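Ammonium transporter (Kuenenia stuttgartiensis, PDB 6EU6) probably senses external ammonium as the Amt-type membrane module of a signalling histidine kinase, built on the trimeric fold of the ammonium transporter family. Local coordinates at residues I8-V13 / T91-F96; A86-T91 / N146-D151; M15-V20 / F97-V102; V57-G62 / F80-L85. All blocks are in the same frame, centred on the assembly; numbering follows the deposited sequence.

Interaction 1: residues I8-V13 / T91-F96; sequences INHLWV and TLSYSF
Buried polar and apolar contacts hold H10 and V13, on helix 2-34, against L92 and S95 where the chain enters helix 93-114. H10 does most of the work. Its CG stands anti to the carbonyl carbon (chi1 -79°), which carries the ring across to the second segment. There H10 ND1 meets S95 OG at 2.7 Å. The serine oxygen lies in the plane of the ring and the bond is almost straight, 173°; either partner could be the donor. The other ring nitrogen, H10 NE2, makes a weak, bent bond to T91 O at 3.1 Å, so both ring nitrogens are engaged and the imidazole is probably hindered from turning about its CB-CG bond.

L92 closes over one face. Its CD2 methyl sits 3.8 Å from the centroid of the H10 ring, only 4° off the normal, a well-centred CH-pi contact in which the two side chains slide past each other. The other branch serves a second partner: L92 CD1 and V13 CG2 come tip to tip at 3.6 Å. V13 CG1 rests near the backbone, 3.8 Å from S95 O. N9 adds only its CB, against L92 CD2, while its amide oxygen is taken by Q5 and V231.

Elsewhere on helix 2-34, I8 packs on I8 of both neighbouring subunits. A first helix that meets its copies in this way while packing against the start of another membrane helix of its own subunit fits the trimeric Amt fold.

Interaction 2: residues A86-T91 / N146-D151; sequences ALHPNT and NLFSPD
F148 lies across both H88 and N90, crossing each side chain at about a right angle. N90 CB lies over the face but off its centre, 4.0 Å from the F148 centroid, in a CH-pi contact. With CG anti to the backbone N (chi1 172°), the amide runs out past the CD1-CE1 side of the ring, tilted 34° from its plane, N90 OD1 3.4 Å from F148 CE1.

H88 comes from the same side of the ring plane but slid well off centre. The two aromatic planes are 22° apart and their centroids 5.3 Å, so they barely overlap; the nearest atoms are H88 ND1 and F148 CE2, at 3.7 Å. H88 ND1 is buried here with no partner in the model. S149 OG, bonded to F67 O, approaches H88 CE1. On the other side of its plane F148 stacks with F96. Were F148 cut back to an alanine, a gap is likely to open between the two loops, with N90 CB losing the ring face and H88 its neighbour at CE2.

N90 OD1 also accepts a hydrogen bond from L92 N. That is side-chain capping at the turn leading into helix 93-114, with the capping residue backed by an aromatic ring from the 146-151 loop.

Interaction 3: residues M15-V20 / F97-V102; sequences MAACMV and FFFQMV
A17 and V20 of helix 2-34 face F98, F99 and V102 of helix 93-114 in a contact that is wholly apolar between side chains, with no hydrogen bond across it. The axes of the two short segments approach to 8.8 Å and run nearly the same way, 19° apart.

Alanine-to-ring contacts come first. A17 CB projects into a hollow between two phenylalanines, 3.7 Å from F98 CD2. The same methyl meets the F99 ring at its edge, close to the ring plane, with CD1 at 3.9 Å, whereas F98 takes it obliquely. A16 adds a second methyl, A16 CB to F99 CE1 at 3.9 Å. Beyond this pair of helices the F98 ring goes on to meet F221 of a second subunit edge-to-face.

One turn further along, aliphatic branches meet. V20 CG1 and V102 CG2 touch at 3.5 Å, their side chains crossing obliquely. V102 CG2 lies between its own backbone N and carbonyl carbon, and this rotamer also sets it against the main chain, 3.6 Å from A17 O.

Small alanines let the backbones draw in, to 4.7 Å between A17 CA and F99 CA. Close packing of near-parallel transmembrane helices through such small residues is a familiar feature of helical membrane proteins, here inside one subunit of an Amt trimer.

Interaction 4: residues V57-G62 / F80-L85; sequences VFFSVG and FFANDL
F59 and S60 present a step on helix 40-67 over which F80, F81 and A82 are draped. The F59 ring, put there by CG anti to the backbone N (chi1 172°), forms one wall: F81 CA lies over its face, 4.2 Å from the centroid, in a CH-pi contact. A82 CB sits beside it, 4.0 Å from F59 CE1. F81 turns its ring back over S60, so that S60 O stands beneath the middle of the ring face and S60 CB meets F81 CE1 at 3.5 Å.

The helix is widened here by a pi-type turn at 58-62, V57 O accepting from V61 N and G62 N. Within it, S60 O receives F81 N at 3.1 Å from above the carbonyl plane, and F59 O takes a weak bond from the same N-H. The loop from strand 75-76 thus lies against helix 40-67 and passes through a type II beta turn, A82 to L85, toward helix 93-114. With F59 reduced to an alanine, a hollow would probably open beside A82 and the F81 backbone would lose its ring face.

F80 packs toward V61, its CB 3.4 Å from S60 O. V61 O lies in plane at its ring edge, 3.6 Å from F80 CE1.

Helix 93-114 and the loop before it tie the four contacts together. Interactions 1 and 3 follow one another along the same helix pair, their centres about 10 Å apart, and both reach a second subunit. Interaction 2 shares T91 with interaction 1 and joins it again where F96 CD2 meets F148 CD1 at 3.4 Å. L85 links interaction 4 to the rest: its CD1 is 3.5 Å from F148 CZ and its CD2 3.5 Å from Y94 CD1. Interactions 3 and 4 meet directly through M101 CA and F58 CD2, 3.5 Å apart. A bound MES, probably from the crystallisation liquor, lies about 3 Å from the L147 side chain and about 5 Å from those of F96 and F99.

Interaction 1: residues I8-V13 / T91-F96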
loop_
_atom_site.group_PDB
_atom_site.type_symbol
_atom_site.label_atom_id
_atom_site.label_comp_id
_atom_site.label_asym_id
_atom_site.label_seq_id
_atom_site.Cartn_x
_atom_site.Cartn_y
_atom_site.Cartn_z
ATOM N N ILE A 8 11.833 17.721 -9.279
ATOM C CA ILE A 8 10.410 17.343 -9.186
ATOM C C ILE A 8 10.173 16.088 -10.067
ATOM O O ILE A 8 9.358 15.244 -9.727
ATOM C CB ILE A 8 9.614 18.530 -9.725
ATOM C CG1 ILE A 8 9.630 19.633 -8.684
ATOM C CG2 ILE A 8 8.217 18.187 -10.089
ATOM C CD1 ILE A 8 9.130 20.960 -9.247
ATOM N N ASN A 9 10.866 16.019 -11.201
ATOM C CA ASN A 9 10.669 14.967 -12.168
ATOM C C ASN A 9 11.237 13.664 -11.623
ATOM O O ASN A 9 10.602 12.600 -11.735
ATOM C CB ASN A 9 11.331 15.301 -13.493
ATOM C CG ASN A 9 10.587 16.320 -14.280
ATOM O OD1 ASN A 9 9.475 16.742 -14.005
ATOM N ND2 ASN A 9 11.243 16.784 -15.288
ATOM N N HIS A 10 12.381 13.742 -10.965
ATOM C CA HIS A 10 12.906 12.613 -10.188
ATOM C C HIS A 10 11.962 12.130 -9.116
ATOM O O HIS A 10 11.712 10.958 -8.995
ATOM C CB HIS A 10 14.239 12.938 -9.505
ATOM C CG HIS A 10 15.415 12.870 -10.409
ATOM N ND1 HIS A 10 16.036 11.692 -10.722
ATOM C CD2 HIS A 10 16.154 13.840 -10.989
ATOM C CE1 HIS A 10 17.059 11.921 -11.511
ATOM N NE2 HIS A 10 17.143 13.211 -11.700
ATOM N N LEU A 11 11.446 13.055 -8.334
ATOM C CA LEU A 11 10.561 12.718 -7.276
ATOM C C LEU A 11 9.370 11.917 -7.805
ATOM O O LEU A 11 9.006 10.875 -7.209
ATOM C CB LEU A 11 10.101 13.972 -6.559
ATOM C CG LEU A 11 9.072 13.813 -5.430
ATOM C CD1 LEU A 11 9.547 12.802 -4.400
ATOM C CD2 LEU A 11 8.816 15.185 -4.793
ATOM N N TRP A 12 8.738 12.409 -8.890
ATOM C CA TRP A 12 7.536 11.738 -9.374
ATOM C C TRP A 12 7.895 10.355 -9.954
ATOM O O TRP A 12 7.273 9.330 -9.608
ATOM C CB TRP A 12 6.781 12.573 -10.366
ATOM C CG TRP A 12 5.633 11.834 -11.065
ATOM C CD1 TRP A 12 5.384 11.796 -12.410
ATOM C CD2 TRP A 12 4.601 11.037 -10.452
ATOM N NE1 TRP A 12 4.296 11.043 -12.673
ATOM C CE2 TRP A 12 3.770 10.578 -11.495
ATOM C CE3 TRP A 12 4.306 10.652 -9.108
ATOM C CZ2 TRP A 12 2.656 9.740 -11.264
ATOM C CZ3 TRP A 12 3.198 9.807 -8.867
ATOM C CH2 TRP A 12 2.374 9.374 -9.963
ATOM N N VAL A 13 8.937 10.291 -10.790
ATOM C CA VAL A 13 9.286 9.038 -11.429
ATOM C C VAL A 13 9.608 7.997 -10.371
ATOM O O VAL A 13 9.238 6.840 -10.496
ATOM C CB VAL A 13 10.394 9.247 -12.469
ATOM C CG1 VAL A 13 10.937 7.934 -12.980
ATOM C CG2 VAL A 13 9.820 10.053 -13.646
ATOM N N THR A 91 18.530 13.392 -18.187
ATOM C CA THR A 91 18.324 13.901 -16.892
ATOM C C THR A 91 17.844 13.001 -15.736
ATOM O O THR A 91 18.149 13.307 -14.611
ATOM C CB THR A 91 17.433 15.125 -17.100
ATOM O OG1 THR A 91 18.279 16.257 -17.273
ATOM C CG2 THR A 91 16.486 15.323 -15.987
ATOM N N LEU A 92 17.151 11.900 -16.002
ATOM C CA LEU A 92 16.587 11.086 -14.930
ATOM C C LEU A 92 17.393 9.945 -14.333
ATOM O O LEU A 92 17.016 9.365 -13.360
ATOM C CB LEU A 92 15.229 10.577 -15.340
ATOM C CG LEU A 92 14.171 11.648 -15.400
ATOM C CD1 LEU A 92 12.804 11.063 -15.452
ATOM C CD2 LEU A 92 14.300 12.560 -14.219
ATOM N N SER A 93 18.506 9.648 -14.952
ATOM C CA SER A 93 19.448 8.617 -14.533
ATOM C C SER A 93 18.939 7.410 -13.728
ATOM O O SER A 93 18.233 6.610 -14.238
ATOM C CB SER A 93 20.668 9.259 -13.881
ATOM O OG SER A 93 20.377 9.855 -12.663
ATOM N N TYR A 94 19.290 7.337 -12.463
ATOM C CA TYR A 94 18.884 6.229 -11.628
ATOM C C TYR A 94 17.383 6.080 -11.467
ATOM O O TYR A 94 16.917 4.994 -11.385
ATOM C CB TYR A 94 19.539 6.313 -10.271
ATOM C CG TYR A 94 21.009 6.287 -10.368
ATOM C CD1 TYR A 94 21.660 5.127 -10.632
ATOM C CD2 TYR A 94 21.732 7.435 -10.264
ATOM C CE1 TYR A 94 23.014 5.099 -10.750
ATOM C CE2 TYR A 94 23.087 7.418 -10.373
ATOM C CZ TYR A 94 23.713 6.247 -10.626
ATOM O OH TYR A 94 25.049 6.224 -10.737
ATOM N N SER A 95 16.667 7.184 -11.418
ATOM C CA SER A 95 15.230 7.154 -11.284
ATOM C C SER A 95 14.615 6.449 -12.486
ATOM O O SER A 95 13.811 5.591 -12.341
ATOM C CB SER A 95 14.708 8.560 -11.093
ATOM O OG SER A 95 15.364 9.141 -10.003
ATOM N N PHE A 96 15.032 6.852 -13.671
ATOM C CA PHE A 96 14.606 6.218 -14.912
ATOM C C PHE A 96 14.964 4.750 -14.865
ATOM O O PHE A 96 14.188 3.891 -15.256
ATOM C CB PHE A 96 15.308 6.855 -16.083
ATOM C CG PHE A 96 14.903 6.285 -17.391
ATOM C CD1 PHE A 96 13.740 6.709 -18.032
ATOM C CD2 PHE A 96 15.666 5.305 -17.983
ATOM C CE1 PHE A 96 13.399 6.176 -19.280
ATOM C CE2 PHE A 96 15.320 4.745 -19.215
ATOM C CZ PHE A 96 14.195 5.199 -19.877
#

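Interaction 2: residues A86-T91 / N146-D151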
loop_
_atom_site.group_PDB
_atom_site.type_symbol
_atom_site.label_atom_id
_atom_site.label_comp_id
_atom_site.label_asym_id
_atom_site.label_seq_id
_atom_site.Cartn_x
_atom_site.Cartn_y
_atom_site.Cartn_z
ATOM N N ALA A 86 25.093 7.767 -14.643
ATOM C CA ALA A 86 25.341 9.167 -14.236
ATOM C C ALA A 86 26.032 10.120 -15.264
ATOM O O ALA A 86 25.926 11.329 -15.135
ATOM C CB ALA A 86 26.161 9.161 -12.935
ATOM N N LEU A 87 26.758 9.597 -16.233
ATOM C CA LEU A 87 27.368 10.440 -17.257
ATOM C C LEU A 87 26.403 10.794 -18.386
ATOM O O LEU A 87 26.626 11.739 -19.126
ATOM C CB LEU A 87 28.561 9.747 -17.870
ATOM C CG LEU A 87 29.898 9.968 -17.179
ATOM C CD1 LEU A 87 29.812 10.265 -15.687
ATOM C CD2 LEU A 87 30.727 8.728 -17.473
ATOM N N HIS A 88 25.363 10.014 -18.543
ATOM C CA HIS A 88 24.433 10.333 -19.574
ATOM C C HIS A 88 23.813 11.633 -19.213
ATOM O O HIS A 88 23.582 11.903 -18.075
ATOM C CB HIS A 88 23.400 9.222 -19.709
ATOM C CG HIS A 88 23.887 8.102 -20.552
ATOM N ND1 HIS A 88 23.320 7.782 -21.757
ATOM C CD2 HIS A 88 24.951 7.286 -20.406
ATOM C CE1 HIS A 88 24.003 6.802 -22.313
ATOM N NE2 HIS A 88 24.994 6.479 -21.510
ATOM N N PRO A 89 23.508 12.438 -20.216
ATOM C CA PRO A 89 22.876 13.743 -20.124
ATOM C C PRO A 89 21.388 13.595 -19.904
ATOM O O PRO A 89 20.773 14.572 -19.574
ATOM C CB PRO A 89 23.122 14.320 -21.491
ATOM C CG PRO A 89 23.071 13.139 -22.384
ATOM C CD PRO A 89 23.711 12.035 -21.613
ATOM N N ASN A 90 20.830 12.407 -20.153
ATOM C CA ASN A 90 19.444 12.143 -19.881
ATOM C C ASN A 90 19.327 12.416 -18.429
ATOM O O ASN A 90 19.921 11.784 -17.575
ATOM C CB ASN A 90 19.037 10.724 -20.079
ATOM C CG ASN A 90 17.631 10.500 -19.601
ATOM O OD1 ASN A 90 17.363 10.528 -18.411
ATOM N ND2 ASN A 90 16.719 10.340 -20.526
ATOM N N THR A 91 18.530 13.392 -18.187
ATOM C CA THR A 91 18.324 13.901 -16.892
ATOM C C THR A 91 17.844 13.001 -15.736
ATOM O O THR A 91 18.149 13.307 -14.611
ATOM C CB THR A 91 17.433 15.125 -17.100
ATOM O OG1 THR A 91 18.279 16.257 -17.273
ATOM C CG2 THR A 91 16.486 15.323 -15.987
ATOM N N ASN A 146 14.594 4.686 -28.342
ATOM C CA ASN A 146 14.901 6.114 -28.455
ATOM C C ASN A 146 14.910 6.860 -27.138
ATOM O O ASN A 146 15.169 8.035 -27.130
ATOM C CB ASN A 146 13.875 6.803 -29.360
ATOM C CG ASN A 146 12.450 6.772 -28.787
ATOM O OD1 ASN A 146 11.942 5.779 -28.346
ATOM N ND2 ASN A 146 11.823 7.836 -28.870
ATOM N N LEU A 147 14.520 6.233 -26.035
ATOM C CA LEU A 147 14.007 7.052 -24.892
ATOM C C LEU A 147 15.123 7.587 -23.992
ATOM O O LEU A 147 14.974 8.602 -23.366
ATOM C CB LEU A 147 13.073 6.194 -24.022
ATOM C CG LEU A 147 12.075 6.754 -23.017
ATOM C CD1 LEU A 147 11.011 7.573 -23.714
ATOM C CD2 LEU A 147 11.443 5.533 -22.321
ATOM N N PHE A 148 16.206 6.850 -23.843
ATOM C CA PHE A 148 17.208 7.227 -22.841
ATOM C C PHE A 148 18.514 7.752 -23.487
ATOM O O PHE A 148 19.011 8.809 -23.070
ATOM C CB PHE A 148 17.549 6.015 -21.943
ATOM C CG PHE A 148 18.409 6.359 -20.785
ATOM C CD1 PHE A 148 17.903 7.108 -19.712
ATOM C CD2 PHE A 148 19.745 6.019 -20.784
ATOM C CE1 PHE A 148 18.728 7.429 -18.635
ATOM C CE2 PHE A 148 20.574 6.340 -19.705
ATOM C CZ PHE A 148 20.057 7.038 -18.625
ATOM N N SER A 149 19.076 6.983 -24.425
ATOM C CA SER A 149 20.423 7.215 -24.996
ATOM C C SER A 149 20.227 8.253 -26.100
ATOM O O SER A 149 19.207 8.222 -26.835
ATOM C CB SER A 149 21.047 5.930 -25.559
ATOM O OG SER A 149 21.623 5.125 -24.537
ATOM N N PRO A 150 21.200 9.184 -26.230
ATOM C CA PRO A 150 21.055 10.339 -27.168
ATOM C C PRO A 150 21.012 9.919 -28.643
ATOM O O PRO A 150 21.716 9.003 -29.021
ATOM C CB PRO A 150 22.305 11.181 -26.885
ATOM C CG PRO A 150 23.314 10.200 -26.395
ATOM C CD PRO A 150 22.551 9.133 -25.634
ATOM N N ASP A 151 20.126 10.520 -29.433
ATOM C CA ASP A 151 20.205 10.442 -30.898
ATOM C C ASP A 151 20.095 9.066 -31.485
ATOM O O ASP A 151 20.929 8.720 -32.318
ATOM C CB ASP A 151 21.533 11.039 -31.393
ATOM C CG ASP A 151 21.794 12.433 -30.854
ATOM O OD1 ASP A 151 20.889 13.287 -31.008
ATOM O OD2 ASP A 151 22.900 12.670 -30.288
#

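Interaction 3: residues M15-V20 / F97-V102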
loop_
_atom_site.group_PDB
_atom_site.type_symbol
_atom_site.label_atom_id
_atom_site.label_comp_id
_atom_site.label_asym_id
_atom_site.label_seq_id
_atom_site.Cartn_x
_atom_site.Cartn_y
_atom_site.Cartn_z
ATOM N N MET A 15 8.654 7.948 -7.146
ATOM C CA MET A 15 7.404 7.597 -6.430
ATOM C C MET A 15 6.552 6.597 -7.250
ATOM O O MET A 15 6.060 5.582 -6.738
ATOM C CB MET A 15 6.578 8.841 -6.095
ATOM C CG MET A 15 6.722 9.375 -4.670
ATOM S SD MET A 15 6.262 8.072 -3.398
ATOM C CE MET A 15 5.066 6.898 -4.003
ATOM N N ALA A 16 6.361 6.907 -8.521
ATOM C CA ALA A 16 5.651 6.020 -9.439
ATOM C C ALA A 16 6.311 4.686 -9.493
ATOM O O ALA A 16 5.632 3.670 -9.525
ATOM C CB ALA A 16 5.585 6.651 -10.820
ATOM N N ALA A 17 7.634 4.654 -9.508
ATOM C CA ALA A 17 8.309 3.392 -9.574
ATOM C C ALA A 17 8.010 2.528 -8.326
ATOM O O ALA A 17 7.836 1.291 -8.394
ATOM C CB ALA A 17 9.802 3.579 -9.752
ATOM N N CYS A 18 7.995 3.165 -7.197
ATOM C CA CYS A 18 7.683 2.471 -5.973
ATOM C C CYS A 18 6.225 1.959 -6.018
ATOM O O CYS A 18 5.926 0.866 -5.525
ATOM C CB CYS A 18 7.866 3.365 -4.753
ATOM S SG CYS A 18 9.579 3.856 -4.456
ATOM N N MET A 19 5.316 2.731 -6.605
ATOM C CA MET A 19 3.935 2.248 -6.714
ATOM C C MET A 19 3.888 1.000 -7.609
ATOM O O MET A 19 3.137 0.045 -7.377
ATOM C CB MET A 19 3.013 3.351 -7.269
ATOM C CG MET A 19 2.900 4.553 -6.410
ATOM S SD MET A 19 2.110 5.979 -7.140
ATOM C CE MET A 19 0.413 5.371 -7.325
ATOM N N VAL A 20 4.633 1.039 -8.693
ATOM C CA VAL A 20 4.747 -0.138 -9.578
ATOM C C VAL A 20 5.413 -1.333 -8.913
ATOM O O VAL A 20 5.010 -2.502 -9.090
ATOM C CB VAL A 20 5.518 0.229 -10.871
ATOM C CG1 VAL A 20 5.735 -1.018 -11.735
ATOM C CG2 VAL A 20 4.722 1.296 -11.651
ATOM N N PHE A 97 16.190 4.446 -14.452
ATOM C CA PHE A 97 16.659 3.076 -14.415
ATOM C C PHE A 97 15.762 2.190 -13.502
ATOM O O PHE A 97 15.367 1.083 -13.902
ATOM C CB PHE A 97 18.080 3.044 -13.901
ATOM C CG PHE A 97 18.756 1.747 -14.088
ATOM C CD1 PHE A 97 18.664 0.754 -13.155
ATOM C CD2 PHE A 97 19.585 1.551 -15.180
ATOM C CE1 PHE A 97 19.308 -0.456 -13.314
ATOM C CE2 PHE A 97 20.270 0.363 -15.317
ATOM C CZ PHE A 97 20.102 -0.664 -14.393
ATOM N N PHE A 98 15.395 2.714 -12.328
ATOM C CA PHE A 98 14.635 1.907 -11.415
ATOM C C PHE A 98 13.204 1.734 -11.910
ATOM O O PHE A 98 12.627 0.648 -11.767
ATOM C CB PHE A 98 14.652 2.504 -10.002
ATOM C CG PHE A 98 13.941 1.639 -8.990
ATOM C CD1 PHE A 98 14.285 0.292 -8.819
ATOM C CD2 PHE A 98 12.856 2.121 -8.298
ATOM C CE1 PHE A 98 13.581 -0.541 -7.963
ATOM C CE2 PHE A 98 12.153 1.294 -7.418
ATOM C CZ PHE A 98 12.523 -0.029 -7.242
ATOM N N PHE A 99 12.644 2.819 -12.428
ATOM C CA PHE A 99 11.348 2.793 -13.103
ATOM C C PHE A 99 11.264 1.719 -14.182
ATOM O O PHE A 99 10.361 0.876 -14.180
ATOM C CB PHE A 99 11.020 4.172 -13.626
ATOM C CG PHE A 99 9.589 4.323 -14.144
ATOM C CD1 PHE A 99 8.531 4.483 -13.283
ATOM C CD2 PHE A 99 9.325 4.302 -15.486
ATOM C CE1 PHE A 99 7.196 4.646 -13.778
ATOM C CE2 PHE A 99 8.025 4.481 -15.979
ATOM C CZ PHE A 99 6.942 4.621 -15.112
ATOM N N GLN A 100 12.285 1.641 -15.008
ATOM C CA GLN A 100 12.257 0.658 -16.054
ATOM C C GLN A 100 12.527 -0.726 -15.454
ATOM O O GLN A 100 12.044 -1.683 -15.982
ATOM C CB GLN A 100 13.287 0.990 -17.148
ATOM C CG GLN A 100 13.038 2.304 -17.896
ATOM C CD GLN A 100 11.716 2.265 -18.676
ATOM O OE1 GLN A 100 11.268 1.224 -19.077
ATOM N NE2 GLN A 100 11.075 3.412 -18.828
ATOM N N MET A 101 13.292 -0.847 -14.345
ATOM C CA MET A 101 13.465 -2.143 -13.723
ATOM C C MET A 101 12.136 -2.724 -13.241
ATOM O O MET A 101 11.861 -3.906 -13.423
ATOM C CB MET A 101 14.468 -2.063 -12.539
ATOM C CG MET A 101 14.714 -3.381 -11.838
ATOM S SD MET A 101 15.916 -3.169 -10.479
ATOM C CE MET A 101 17.353 -3.059 -11.528
ATOM N N VAL A 102 11.328 -1.894 -12.574
ATOM C CA VAL A 102 10.076 -2.431 -12.082
ATOM C C VAL A 102 9.098 -2.736 -13.258
ATOM O O VAL A 102 8.253 -3.613 -13.146
ATOM C CB VAL A 102 9.448 -1.567 -10.961
ATOM C CG1 VAL A 102 10.396 -1.529 -9.757
ATOM C CG2 VAL A 102 9.127 -0.163 -11.395
#

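Interaction 4: residues V57-G62 / F80-L85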
loop_
_atom_site.group_PDB
_atom_site.type_symbol
_atom_site.label_atom_id
_atom_site.label_comp_id
_atom_site.label_asym_id
_atom_site.label_seq_id
_atom_site.Cartn_x
_atom_site.Cartn_y
_atom_site.Cartn_z
ATOM N N VAL A 57 18.807 -9.503 -13.148
ATOM C CA VAL A 57 19.043 -9.745 -14.585
ATOM C C VAL A 57 18.870 -8.439 -15.338
ATOM O O VAL A 57 19.612 -8.123 -16.268
ATOM C CB VAL A 57 18.115 -10.849 -15.084
ATOM C CG1 VAL A 57 18.128 -10.941 -16.631
ATOM C CG2 VAL A 57 18.480 -12.149 -14.439
ATOM N N PHE A 58 17.903 -7.623 -14.926
ATOM C CA PHE A 58 17.656 -6.398 -15.632
ATOM C C PHE A 58 18.757 -5.389 -15.313
ATOM O O PHE A 58 19.184 -4.654 -16.220
ATOM C CB PHE A 58 16.302 -5.768 -15.301
ATOM C CG PHE A 58 15.883 -4.674 -16.261
ATOM C CD1 PHE A 58 15.503 -4.964 -17.533
ATOM C CD2 PHE A 58 15.895 -3.381 -15.890
ATOM C CE1 PHE A 58 15.120 -3.962 -18.411
ATOM C CE2 PHE A 58 15.523 -2.364 -16.756
ATOM C CZ PHE A 58 15.098 -2.667 -18.014
ATOM N N PHE A 59 19.224 -5.364 -14.056
ATOM C CA PHE A 59 20.380 -4.549 -13.706
ATOM C C PHE A 59 21.597 -4.953 -14.567
ATOM O O PHE A 59 22.307 -4.084 -15.100
ATOM C CB PHE A 59 20.709 -4.669 -12.243
ATOM C CG PHE A 59 22.008 -4.013 -11.830
ATOM C CD1 PHE A 59 22.078 -2.659 -11.582
ATOM C CD2 PHE A 59 23.137 -4.766 -11.637
ATOM C CE1 PHE A 59 23.284 -2.060 -11.227
ATOM C CE2 PHE A 59 24.337 -4.180 -11.280
ATOM C CZ PHE A 59 24.417 -2.837 -11.103
ATOM N N SER A 60 21.821 -6.239 -14.734
ATOM C CA SER A 60 23.093 -6.682 -15.338
ATOM C C SER A 60 23.072 -6.482 -16.856
ATOM O O SER A 60 24.005 -5.883 -17.438
ATOM C CB SER A 60 23.328 -8.160 -15.054
ATOM O OG SER A 60 23.382 -8.348 -13.666
ATOM N N VAL A 61 22.070 -7.050 -17.502
ATOM C CA VAL A 61 22.001 -6.966 -18.968
ATOM C C VAL A 61 20.784 -6.347 -19.586
ATOM O O VAL A 61 20.875 -5.655 -20.649
ATOM C CB VAL A 61 22.283 -8.324 -19.625
ATOM C CG1 VAL A 61 23.558 -8.897 -19.068
ATOM C CG2 VAL A 61 21.184 -9.281 -19.390
ATOM N N GLY A 62 19.633 -6.534 -18.951
ATOM C CA GLY A 62 18.392 -6.094 -19.609
ATOM C C GLY A 62 18.336 -4.624 -19.948
ATOM O O GLY A 62 17.957 -4.229 -21.049
ATOM N N PHE A 80 25.307 -1.833 -19.625
ATOM C CA PHE A 80 25.326 -3.014 -18.793
ATOM C C PHE A 80 25.817 -2.683 -17.374
ATOM O O PHE A 80 26.768 -1.889 -17.211
ATOM C CB PHE A 80 26.163 -4.118 -19.443
ATOM C CG PHE A 80 25.743 -4.404 -20.831
ATOM C CD1 PHE A 80 24.450 -4.874 -21.076
ATOM C CD2 PHE A 80 26.595 -4.159 -21.906
ATOM C CE1 PHE A 80 24.027 -5.138 -22.345
ATOM C CE2 PHE A 80 26.168 -4.406 -23.194
ATOM C CZ PHE A 80 24.884 -4.897 -23.430
ATOM N N PHE A 81 25.151 -3.259 -16.350
ATOM C CA PHE A 81 25.502 -3.015 -14.952
ATOM C C PHE A 81 25.380 -1.534 -14.620
ATOM O O PHE A 81 26.111 -1.002 -13.760
ATOM C CB PHE A 81 26.910 -3.509 -14.625
ATOM C CG PHE A 81 27.105 -4.962 -14.925
ATOM C CD1 PHE A 81 26.503 -5.942 -14.124
ATOM C CD2 PHE A 81 27.865 -5.363 -16.000
ATOM C CE1 PHE A 81 26.652 -7.252 -14.405
ATOM C CE2 PHE A 81 28.015 -6.676 -16.273
ATOM C CZ PHE A 81 27.430 -7.623 -15.472
ATOM N N ALA A 82 24.506 -0.870 -15.372
ATOM C CA ALA A 82 24.300 0.562 -15.269
ATOM C C ALA A 82 25.590 1.364 -15.536
ATOM O O ALA A 82 25.767 2.426 -14.979
ATOM C CB ALA A 82 23.746 0.904 -13.904
ATOM N N ASN A 83 26.424 0.881 -16.442
ATOM C CA ASN A 83 27.774 1.453 -16.659
ATOM C C ASN A 83 27.663 2.866 -17.184
ATOM O O ASN A 83 27.192 3.094 -18.281
ATOM C CB ASN A 83 28.598 0.552 -17.626
ATOM C CG ASN A 83 30.007 1.084 -17.885
ATOM O OD1 ASN A 83 30.249 2.249 -17.767
ATOM N ND2 ASN A 83 30.934 0.201 -18.115
ATOM N N ASP A 84 28.128 3.795 -16.348
ATOM C CA ASP A 84 28.167 5.201 -16.604
ATOM C C ASP A 84 26.819 5.854 -16.702
ATOM O O ASP A 84 26.676 6.893 -17.340
ATOM C CB ASP A 84 29.006 5.486 -17.852
ATOM C CG ASP A 84 30.452 5.413 -17.569
ATOM O OD1 ASP A 84 30.775 5.464 -16.350
ATOM O OD2 ASP A 84 31.250 5.298 -18.548
ATOM N N LEU A 85 25.844 5.323 -15.990
ATOM C CA LEU A 85 24.493 5.887 -16.046
ATOM C C LEU A 85 24.530 7.389 -15.779
ATOM O O LEU A 85 24.081 8.163 -16.600
ATOM C CB LEU A 85 23.570 5.184 -15.035
ATOM C CG LEU A 85 22.091 5.389 -15.255
ATOM C CD1 LEU A 85 21.644 4.704 -16.535
ATOM C CD2 LEU A 85 21.353 4.786 -14.085
#